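Local coordinates for protein endo-1,3-beta-glucanase, family GH16 (Zobellia galactanivorans, PDB 4BPZ) that probably hydrolyses internal beta-1,3-linkages of glucans such as algal laminarin, as the calcium-binding catalytic module of a family 16 glycoside hydrolase, at residues A[124-129]-A[221-226]; A[13-18]-A[89-94]; A[108-113]-A[151-156]. The protein carries 1 engineered substitution. One frame throughout, in Å; residues are numbered along the deposited sequence.

Interaction 1: residues A[124-129]-A[221-226]; sequences TGNYFG and PHYLLL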
loop_
_atom_site.group_PDB
_atom_site.type_symbol
_atom_site.label_atom_id
_atom_site.label_comp_id
_atom_site.label_asym_id
_atom_site.label_seq_id
_atom_site.Cartn_x
_atom_site.Cartn_y
_atom_site.Cartn_z
ATOM N N THR A 124 -9.126 8.692 -8.579
ATOM C CA THR A 124 -10.291 8.088 -9.157
ATOM C C THR A 124 -10.768 6.856 -8.391
ATOM O O THR A 124 -10.007 5.965 -8.183
ATOM C CB THR A 124 -10.183 7.869 -10.685
ATOM O OG1 THR A 124 -10.015 9.218 -11.225
ATOM C CG2 THR A 124 -11.349 7.133 -11.227
ATOM N N GLY A 125 -12.063 6.824 -8.041
ATOM C CA GLY A 125 -12.619 5.585 -7.440
ATOM C C GLY A 125 -12.171 5.364 -5.991
ATOM O O GLY A 125 -12.373 4.254 -5.486
ATOM N N ASN A 126 -11.571 6.354 -5.351
ATOM C CA ASN A 126 -11.177 6.218 -3.967
ATOM C C ASN A 126 -12.351 6.533 -3.022
ATOM O O ASN A 126 -13.467 6.761 -3.451
ATOM C CB ASN A 126 -9.909 7.013 -3.635
ATOM C CG ASN A 126 -10.138 8.449 -3.321
ATOM O OD1 ASN A 126 -9.180 9.112 -2.807
ATOM N ND2 ASN A 126 -11.296 8.976 -3.519
ATOM N N TYR A 127 -12.143 6.489 -1.724
ATOM C CA TYR A 127 -13.249 6.627 -0.786
ATOM C C TYR A 127 -13.543 8.070 -0.437
ATOM O O TYR A 127 -14.689 8.372 -0.062
ATOM C CB TYR A 127 -12.849 5.848 0.466
ATOM C CG TYR A 127 -13.960 5.797 1.499
ATOM C CD1 TYR A 127 -15.194 5.163 1.262
ATOM C CD2 TYR A 127 -13.751 6.351 2.766
ATOM C CE1 TYR A 127 -16.217 5.165 2.252
ATOM C CE2 TYR A 127 -14.747 6.316 3.717
ATOM C CZ TYR A 127 -15.935 5.738 3.470
ATOM O OH TYR A 127 -16.950 5.676 4.456
ATOM N N PHE A 128 -12.606 8.979 -0.535
ATOM C CA PHE A 128 -12.703 10.353 0.000
ATOM C C PHE A 128 -13.021 11.406 -1.054
ATOM O O PHE A 128 -13.474 12.485 -0.616
ATOM C CB PHE A 128 -11.428 10.710 0.773
ATOM C CG PHE A 128 -11.210 9.816 1.961
ATOM C CD1 PHE A 128 -11.968 9.947 3.097
ATOM C CD2 PHE A 128 -10.282 8.746 1.887
ATOM C CE1 PHE A 128 -11.755 9.136 4.224
ATOM C CE2 PHE A 128 -10.114 7.890 2.947
ATOM C CZ PHE A 128 -10.809 8.069 4.115
ATOM N N GLY A 129 -12.838 11.149 -2.338
ATOM C CA GLY A 129 -13.168 12.193 -3.310
ATOM C C GLY A 129 -12.519 13.481 -3.004
ATOM O O GLY A 129 -11.314 13.542 -2.730
ATOM N N PRO A 221 -4.529 14.732 6.624
ATOM C CA PRO A 221 -4.854 13.285 6.742
ATOM C C PRO A 221 -4.358 12.483 5.586
ATOM O O PRO A 221 -4.423 12.943 4.430
ATOM C CB PRO A 221 -6.389 13.260 6.800
ATOM C CG PRO A 221 -6.732 14.606 7.540
ATOM C CD PRO A 221 -5.755 15.576 6.799
ATOM N N HIS A 222 -3.941 11.272 5.879
ATOM C CA HIS A 222 -3.632 10.230 4.851
ATOM C C HIS A 222 -4.477 9.027 5.130
ATOM O O HIS A 222 -5.008 8.832 6.206
ATOM C CB HIS A 222 -2.128 9.827 4.935
ATOM C CG HIS A 222 -1.171 10.765 4.300
ATOM N ND1 HIS A 222 -1.049 12.098 4.442
ATOM C CD2 HIS A 222 -0.182 10.348 3.463
ATOM C CE1 HIS A 222 -0.038 12.516 3.609
ATOM N NE2 HIS A 222 0.481 11.431 3.020
ATOM N N TYR A 223 -4.676 8.208 4.090
ATOM C CA TYR A 223 -5.271 6.894 4.210
ATOM C C TYR A 223 -4.313 5.822 3.774
ATOM O O TYR A 223 -3.342 6.085 3.044
ATOM C CB TYR A 223 -6.625 6.788 3.479
ATOM C CG TYR A 223 -6.566 7.064 2.020
ATOM C CD1 TYR A 223 -6.287 6.041 1.074
ATOM C CD2 TYR A 223 -6.754 8.367 1.514
ATOM C CE1 TYR A 223 -6.244 6.307 -0.270
ATOM C CE2 TYR A 223 -6.712 8.638 0.166
ATOM C CZ TYR A 223 -6.489 7.594 -0.725
ATOM O OH TYR A 223 -6.494 7.887 -2.074
ATOM N N LEU A 224 -4.551 4.603 4.220
ATOM C CA LEU A 224 -3.686 3.454 3.954
ATOM C C LEU A 224 -4.167 2.703 2.708
ATOM O O LEU A 224 -5.384 2.575 2.454
ATOM C CB LEU A 224 -3.744 2.479 5.139
ATOM C CG LEU A 224 -2.736 1.332 5.164
ATOM C CD1 LEU A 224 -1.325 1.895 5.441
ATOM C CD2 LEU A 224 -3.121 0.352 6.290
ATOM N N LEU A 225 -3.211 2.184 1.918
ATOM C CA LEU A 225 -3.449 1.331 0.812
ATOM C C LEU A 225 -2.720 0.008 0.971
ATOM O O LEU A 225 -1.572 -0.002 1.452
ATOM C CB LEU A 225 -3.019 1.976 -0.521
ATOM C CG LEU A 225 -3.724 3.304 -0.921
ATOM C CD1 LEU A 225 -2.982 4.517 -0.407
ATOM C CD2 LEU A 225 -3.933 3.391 -2.406
ATOM N N LEU A 226 -3.337 -1.076 0.490
ATOM C CA LEU A 226 -2.734 -2.419 0.486
ATOM C C LEU A 226 -3.020 -3.017 -0.870
ATOM O O LEU A 226 -4.187 -3.031 -1.294
ATOM C CB LEU A 226 -3.440 -3.320 1.527
ATOM C CG LEU A 226 -3.324 -2.812 2.945
ATOM C CD1 LEU A 226 -4.310 -3.659 3.815
ATOM C CD2 LEU A 226 -1.928 -2.845 3.493
#

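Interaction 2: residues A[13-18]-A[89-94]; sequences LVFSDE and SKFAFT. With CA (calcium ion), chain E.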
loop_
_atom_site.group_PDB
_atom_site.type_symbol
_atom_site.label_atom_id
_atom_site.label_comp_id
_atom_site.label_asym_id
_atom_site.label_seq_id
_atom_site.Cartn_x
_atom_site.Cartn_y
_atom_site.Cartn_z
ATOM N N LEU A 13 -4.870 3.326 20.522
ATOM C CA LEU A 13 -5.326 2.634 19.351
ATOM C C LEU A 13 -6.497 3.363 18.720
ATOM O O LEU A 13 -7.505 3.580 19.397
ATOM C CB LEU A 13 -5.682 1.183 19.700
ATOM C CG LEU A 13 -6.024 0.293 18.424
ATOM C CD1 LEU A 13 -4.809 -0.025 17.602
ATOM C CD2 LEU A 13 -6.602 -1.005 18.996
ATOM N N VAL A 14 -6.407 3.743 17.452
ATOM C CA VAL A 14 -7.481 4.471 16.729
ATOM C C VAL A 14 -8.099 3.731 15.611
ATOM O O VAL A 14 -9.225 4.072 15.186
ATOM C CB VAL A 14 -7.026 5.900 16.284
ATOM C CG1 VAL A 14 -6.693 6.735 17.561
ATOM C CG2 VAL A 14 -5.808 5.830 15.360
ATOM N N PHE A 15 -7.427 2.712 15.076
ATOM C CA PHE A 15 -7.993 1.923 13.992
ATOM C C PHE A 15 -7.267 0.600 14.005
ATOM O O PHE A 15 -6.052 0.572 14.154
ATOM C CB PHE A 15 -7.732 2.601 12.624
ATOM C CG PHE A 15 -8.139 1.769 11.424
ATOM C CD1 PHE A 15 -9.435 1.800 10.897
ATOM C CD2 PHE A 15 -7.215 0.965 10.822
ATOM C CE1 PHE A 15 -9.802 1.020 9.772
ATOM C CE2 PHE A 15 -7.559 0.195 9.676
ATOM C CZ PHE A 15 -8.849 0.258 9.086
ATOM N N SER A 16 -8.023 -0.498 13.743
ATOM C CA SER A 16 -7.313 -1.773 13.559
ATOM C C SER A 16 -8.187 -2.742 12.839
ATOM O O SER A 16 -9.435 -2.644 12.869
ATOM C CB SER A 16 -6.862 -2.385 14.876
ATOM O OG SER A 16 -7.965 -2.713 15.667
ATOM N N ASP A 17 -7.541 -3.713 12.256
ATOM C CA ASP A 17 -8.264 -4.910 11.760
ATOM C C ASP A 17 -7.354 -6.084 12.118
ATOM O O ASP A 17 -6.239 -6.180 11.580
ATOM C CB ASP A 17 -8.677 -4.846 10.276
ATOM C CG ASP A 17 -9.744 -5.874 9.996
ATOM O OD1 ASP A 17 -9.899 -6.837 10.770
ATOM O OD2 ASP A 17 -10.414 -5.686 8.890
ATOM N N GLU A 18 -7.791 -6.968 13.016
ATOM C CA GLU A 18 -7.097 -8.184 13.359
ATOM C C GLU A 18 -7.443 -9.371 12.427
ATOM O O GLU A 18 -6.838 -10.402 12.512
ATOM C CB GLU A 18 -7.436 -8.586 14.814
ATOM C CG GLU A 18 -7.000 -7.497 15.798
ATOM C CD GLU A 18 -5.546 -7.261 15.893
ATOM O OE1 GLU A 18 -4.676 -8.184 15.803
ATOM O OE2 GLU A 18 -5.204 -6.085 16.162
ATOM N N SER A 89 -7.994 2.084 3.320
ATOM C CA SER A 89 -8.715 2.213 4.599
ATOM C C SER A 89 -9.790 3.290 4.489
ATOM O O SER A 89 -9.595 4.358 3.905
ATOM C CB SER A 89 -7.746 2.576 5.726
ATOM O OG SER A 89 -7.051 3.805 5.554
ATOM N N LYS A 90 -10.918 2.962 5.155
ATOM C CA LYS A 90 -12.057 3.859 5.381
ATOM C C LYS A 90 -11.749 4.602 6.694
ATOM O O LYS A 90 -12.473 4.545 7.683
ATOM C CB LYS A 90 -13.382 3.072 5.437
ATOM C CG LYS A 90 -13.791 2.636 4.076
ATOM C CD LYS A 90 -15.278 2.308 4.143
ATOM C CE LYS A 90 -15.669 1.882 2.727
ATOM N NZ LYS A 90 -17.077 1.336 2.734
ATOM N N PHE A 91 -10.590 5.242 6.691
ATOM C CA PHE A 91 -10.069 5.811 7.942
ATOM C C PHE A 91 -8.918 6.609 7.484
ATOM O O PHE A 91 -7.972 6.059 6.920
ATOM C CB PHE A 91 -9.568 4.740 8.956
ATOM C CG PHE A 91 -8.966 5.337 10.222
ATOM C CD1 PHE A 91 -9.830 5.862 11.189
ATOM C CD2 PHE A 91 -7.580 5.428 10.442
ATOM C CE1 PHE A 91 -9.349 6.394 12.397
ATOM C CE2 PHE A 91 -7.080 5.990 11.642
ATOM C CZ PHE A 91 -7.973 6.483 12.583
ATOM N N ALA A 92 -9.005 7.890 7.747
ATOM C CA ALA A 92 -7.979 8.830 7.374
ATOM C C ALA A 92 -7.417 9.452 8.644
ATOM O O ALA A 92 -8.234 9.721 9.561
ATOM C CB ALA A 92 -8.521 9.901 6.418
ATOM N N PHE A 93 -6.151 9.718 8.738
ATOM C CA PHE A 93 -5.536 10.123 9.995
ATOM C C PHE A 93 -4.332 11.008 9.730
ATOM O O PHE A 93 -3.700 10.873 8.656
ATOM C CB PHE A 93 -5.160 8.911 10.855
ATOM C CG PHE A 93 -4.163 8.035 10.202
ATOM C CD1 PHE A 93 -4.500 7.200 9.119
ATOM C CD2 PHE A 93 -2.816 8.053 10.580
ATOM C CE1 PHE A 93 -3.600 6.410 8.441
ATOM C CE2 PHE A 93 -1.878 7.207 9.876
ATOM C CZ PHE A 93 -2.301 6.452 8.808
ATOM N N THR A 94 -4.037 11.855 10.719
ATOM C CA THR A 94 -2.847 12.713 10.677
ATOM C C THR A 94 -1.990 12.411 11.839
ATOM O O THR A 94 -2.407 12.598 12.995
ATOM C CB THR A 94 -3.191 14.209 10.704
ATOM O OG1 THR A 94 -4.158 14.406 9.665
ATOM C CG2 THR A 94 -1.962 15.062 10.453
HETATM CA CA CA E . -4.878 -11.711 12.616
HETATM O O HOH W 1 -4.240 -10.611 14.645
#

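Interaction 3: residues A[108-113]-A[151-156]; sequences KGTWPA and WDKEST. With GLC (alpha-D-glucopyranose), chain C.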
loop_
_atom_site.group_PDB
_atom_site.type_symbol
_atom_site.label_atom_id
_atom_site.label_comp_id
_atom_site.label_asym_id
_atom_site.label_seq_id
_atom_site.Cartn_x
_atom_site.Cartn_y
_atom_site.Cartn_z
ATOM N N LYS A 108 8.258 -14.079 -8.743
ATOM C CA LYS A 108 8.732 -13.050 -9.621
ATOM C C LYS A 108 7.578 -12.342 -10.325
ATOM O O LYS A 108 6.629 -13.011 -10.709
ATOM C CB LYS A 108 9.711 -13.675 -10.678
ATOM C CG LYS A 108 10.399 -12.677 -11.567
ATOM C CD LYS A 108 11.530 -13.400 -12.355
ATOM C CE LYS A 108 12.072 -12.361 -13.333
ATOM N NZ LYS A 108 13.362 -12.710 -14.012
ATOM N N GLY A 109 7.715 -11.036 -10.524
ATOM C CA GLY A 109 6.695 -10.253 -11.184
ATOM C C GLY A 109 5.712 -9.532 -10.258
ATOM O O GLY A 109 4.976 -8.668 -10.730
ATOM N N THR A 110 5.665 -9.945 -8.996
ATOM C CA THR A 110 4.749 -9.366 -8.028
ATOM C C THR A 110 5.364 -8.118 -7.382
ATOM O O THR A 110 6.576 -8.030 -7.116
ATOM C CB THR A 110 4.403 -10.400 -6.944
ATOM O OG1 THR A 110 5.612 -10.758 -6.231
ATOM C CG2 THR A 110 3.723 -11.629 -7.450
ATOM N N TRP A 111 4.479 -7.155 -7.105
ATOM C CA TRP A 111 4.851 -5.854 -6.548
ATOM C C TRP A 111 3.897 -5.539 -5.418
ATOM O O TRP A 111 2.909 -4.762 -5.625
ATOM C CB TRP A 111 4.868 -4.819 -7.671
ATOM C CG TRP A 111 5.187 -3.411 -7.284
ATOM C CD1 TRP A 111 5.619 -2.926 -6.064
ATOM C CD2 TRP A 111 5.079 -2.287 -8.173
ATOM N NE1 TRP A 111 5.775 -1.532 -6.148
ATOM C CE2 TRP A 111 5.435 -1.155 -7.420
ATOM C CE3 TRP A 111 4.746 -2.147 -9.512
ATOM C CZ2 TRP A 111 5.470 0.114 -7.991
ATOM C CZ3 TRP A 111 4.787 -0.868 -10.101
ATOM C CH2 TRP A 111 5.161 0.236 -9.336
ATOM N N PRO A 112 4.080 -6.071 -4.257
ATOM C CA PRO A 112 3.195 -5.752 -3.116
ATOM C C PRO A 112 3.559 -4.394 -2.541
ATOM O O PRO A 112 4.705 -3.942 -2.629
ATOM C CB PRO A 112 3.563 -6.852 -2.071
ATOM C CG PRO A 112 5.068 -7.065 -2.332
ATOM C CD PRO A 112 5.194 -7.015 -3.859
ATOM N N ALA A 113 2.573 -3.762 -1.887
ATOM C CA ALA A 113 2.830 -2.505 -1.234
ATOM C C ALA A 113 1.876 -2.279 -0.064
ATOM O O ALA A 113 0.707 -2.684 -0.095
ATOM C CB ALA A 113 2.704 -1.345 -2.204
ATOM N N TRP A 151 11.952 -8.594 -8.719
ATOM C CA TRP A 151 13.160 -9.346 -9.081
ATOM C C TRP A 151 14.097 -9.518 -7.881
ATOM O O TRP A 151 15.100 -10.233 -8.011
ATOM C CB TRP A 151 13.899 -8.664 -10.206
ATOM C CG TRP A 151 14.244 -7.210 -9.887
ATOM C CD1 TRP A 151 15.330 -6.722 -9.241
ATOM C CD2 TRP A 151 13.450 -6.056 -10.271
ATOM N NE1 TRP A 151 15.238 -5.345 -9.127
ATOM C CE2 TRP A 151 14.125 -4.892 -9.780
ATOM C CE3 TRP A 151 12.269 -5.906 -10.968
ATOM C CZ2 TRP A 151 13.635 -3.572 -10.048
ATOM C CZ3 TRP A 151 11.796 -4.630 -11.211
ATOM C CH2 TRP A 151 12.468 -3.508 -10.781
ATOM N N ASP A 152 13.840 -8.896 -6.724
ATOM C CA ASP A 152 14.733 -8.992 -5.576
ATOM C C ASP A 152 13.875 -9.092 -4.333
ATOM O O ASP A 152 13.540 -8.096 -3.695
ATOM C CB ASP A 152 15.683 -7.824 -5.496
ATOM C CG ASP A 152 16.562 -7.839 -4.236
ATOM O OD1 ASP A 152 16.611 -8.887 -3.557
ATOM O OD2 ASP A 152 17.215 -6.791 -3.968
ATOM N N LYS A 153 13.565 -10.331 -3.977
ATOM C CA LYS A 153 12.735 -10.552 -2.780
ATOM C C LYS A 153 13.533 -10.575 -1.538
ATOM O O LYS A 153 12.948 -10.802 -0.450
ATOM C CB LYS A 153 11.893 -11.872 -2.950
ATOM C CG LYS A 153 11.008 -11.893 -4.213
ATOM C CD LYS A 153 10.062 -10.635 -4.240
ATOM C CE LYS A 153 8.951 -10.849 -5.276
ATOM N NZ LYS A 153 8.106 -9.583 -5.277
ATOM N N GLU A 154 14.807 -10.268 -1.616
ATOM C CA GLU A 154 15.660 -10.213 -0.424
ATOM C C GLU A 154 15.955 -8.771 0.098
ATOM O O GLU A 154 16.773 -8.592 0.961
ATOM C CB GLU A 154 16.992 -10.946 -0.753
ATOM C CG GLU A 154 16.819 -12.453 -0.957
ATOM C CD GLU A 154 15.962 -12.882 -2.128
ATOM O OE1 GLU A 154 16.270 -12.433 -3.270
ATOM O OE2 GLU A 154 15.046 -13.743 -1.894
ATOM N N SER A 155 15.205 -7.800 -0.462
ATOM C CA SER A 155 15.262 -6.491 0.103
ATOM C C SER A 155 13.857 -5.859 0.068
ATOM O O SER A 155 12.982 -6.230 -0.697
ATOM C CB SER A 155 16.334 -5.677 -0.649
ATOM O OG SER A 155 15.974 -4.417 -1.017
ATOM N N THR A 156 13.657 -4.923 0.966
ATOM C CA THR A 156 12.422 -4.138 1.005
ATOM C C THR A 156 12.765 -2.671 0.771
ATOM O O THR A 156 13.884 -2.215 1.052
ATOM C CB THR A 156 11.641 -4.308 2.346
ATOM O OG1 THR A 156 12.313 -3.687 3.412
ATOM C CG2 THR A 156 11.367 -5.758 2.670
HETATM C C1 GLC C . 4.687 4.337 -4.608
HETATM C C2 GLC C . 4.494 4.855 -6.073
HETATM C C3 GLC C . 3.067 4.473 -6.495
HETATM C C4 GLC C . 2.845 3.032 -6.345
HETATM C C5 GLC C . 2.935 2.786 -4.858
HETATM C C6 GLC C . 2.718 1.343 -4.461
HETATM O O1 GLC C . 4.061 5.155 -3.643
HETATM O O2 GLC C . 4.719 6.241 -6.050
HETATM O O3 GLC C . 2.866 4.879 -7.915
HETATM O O4 GLC C . 1.553 2.672 -6.870
HETATM O O5 GLC C . 4.277 3.119 -4.437
HETATM O O6 GLC C . 3.672 0.474 -5.060
#

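Interaction 1: residues A[124-129]-A[221-226]
In the beta-jelly-roll sandwich of this family 16 catalytic module, the loop between strands 110-118 and 142-144 lays Phe-128 and Asn-126 against Tyr-223 of strand 222-230. The two backbones stay well apart, with CA of Phe-128 9.2 Å from CA of Tyr-223, and three side chains bridge the gap. The phenol of Tyr-223 leans out toward the loop because its CG sits between the backbone N and the carbonyl carbon (chi1 59°). Its ring meets that of Phe-128 obliquely: the planes are inclined by 34° and the centroids lie 5.4 Å apart, as the two side chains slide past each other in opposite directions. One side of the Phe-128 ring does the touching, with CD2 3.6 Å from CD2 of Tyr-223. Alongside, CE2 of Phe-128 lies 3.7 Å from CB of Tyr-223. At the phenol end Asn-126 crosses at about a right angle, its amide plane turned 74° from the ring. The Tyr-223 hydroxyl is hydrogen-bonded to OG of Ser-121, in the same loop, which fixes the buried polar end. The loop is also tied to strand 30-32 by a bond between Gly-125 O and His-31 NE2, and Phe-128 packs on Ala-92. The side chain of Tyr-223 lies about 8 Å from a bound beta-glucose and does not belong to the glycan pocket. Within the loop, CD2 of Tyr-127 covers one face of the Phe-128 ring, 3.6 Å above its plane and offset toward the rim.

Interaction 2: residues A[13-18]-A[89-94]
Phe-15 presses its CB onto the ring of Phe-91, and this CH-pi contact is the tight centre between strand 13-17 and the end of strand 82-93. The CB of Phe-15 stands 3.6 Å from the centroid of the Phe-91 ring, almost straight over its centre. Both side chains hold CG anti to their own backbone N (chi1 173° in Phe-15, 177° in Phe-91), and, reaching out from facing strands, they slide past each other in opposite directions. The rings are nearly parallel but slid apart and barely overlap; instead CD1 of Phe-15 reaches CB of Phe-91 at 3.5 Å, each ring thus resting on the other's stem. The buried inner side ends at Ser-89, whose CB is 4.2 Å from CZ of Phe-15 and whose OG donates to Phe-91 O, in the carbonyl plane, at 2.8 Å. That bond spans the inverse gamma turn centred on Lys-90. The outer side is more exposed: there Val-14 crosses Phe-91 at about a right angle, offering CG2 to CZ of Phe-91 at 3.6 Å, and the ring contacts hold for one of two Phe-91 conformers. Glu-18 O binds the calcium ion at 2.4 Å; a water that also binds the ion donates to Glu-18 OE1, which makes a salt bridge with Arg-253. Glu-20 OE2 and the backbone oxygens of Gly-62 and Asp-250 are further ligands. Strand 13-17 pairs antiparallel with strand 244-255, with a classic beta bulge where Val-14 and Phe-15 both face Ile-254, while Ser-89 bonds to Leu-224 of strand 222-230.

Interaction 3: residues A[108-113]-A[151-156]
Lys-153 bends at its second torsion (chi2 -55°) and then runs out extended, which carries NZ across to Thr-110 at the start of strand 110-118. Thr-110 meets it with OG1 set between its backbone N and carbonyl carbon (chi1 63°), so hydroxyl and carbonyl oxygen can grip the same ammonium. NZ donates to Thr-110 OG1 at 2.9 Å, the two side chains crossing at about a right angle. It also donates to Thr-110 O at 2.9 Å, coming from above the carbonyl plane, 45° out of it, rather than along a lone pair. A third bond goes to Asn-149 O, while OG1 of Thr-110 is bonded in turn to Lys-107 O. CD of Pro-112 lies 4.1 Å from NZ. Lys-153 sits in a type I turn from Asp-152 to Ser-155, which is braced by an Asx turn, with Glu-154 N donating to Asp-152 OD1 at 3.0 Å. With an alanine at Lys-153, the carbonyl oxygens of Thr-110 and Asn-149 and the Thr-110 hydroxyl would probably be left without their shared donor, and the turn without this tie to the strand. Alternate residues of the strand serve the glycan pocket: NE1 of Trp-111, hydrogen-bonded to Glu-147 OE1, lies 3.1 Å from O6 of the glucose, and CB of Ala-113 lies 3.5 Å from its C6. Three oxygen acceptors thus surround one ammonium group; its positive charge is probably spread over neutral, mostly backbone oxygens, joining the turn to a strand that lines the pocket.

Interactions 1 and 2 touch, because strands 222-230 and 82-93 are neighbours: His-222 N lies 2.8 Å from Phe-93 O. Strand 222-230 also borders strand 110-118 of interaction 3, which lies across the chain's centre from the other two. Interactions 1 and 3 are buried, whereas interaction 2 is partly open to solvent at its Val-14 edge. Their chemistry differs accordingly. In the first, aromatic side chains pack a loop against strand 222-230; in the second, a phenylalanine pair joins the N-terminal strand 13-17 to strand 82-93 just after the chain turns at Lys-90; in the third, hydrogen bonds dominate. Ligands flank the later two: calcium at the end of segment 13-18, glucose beside segment 108-113.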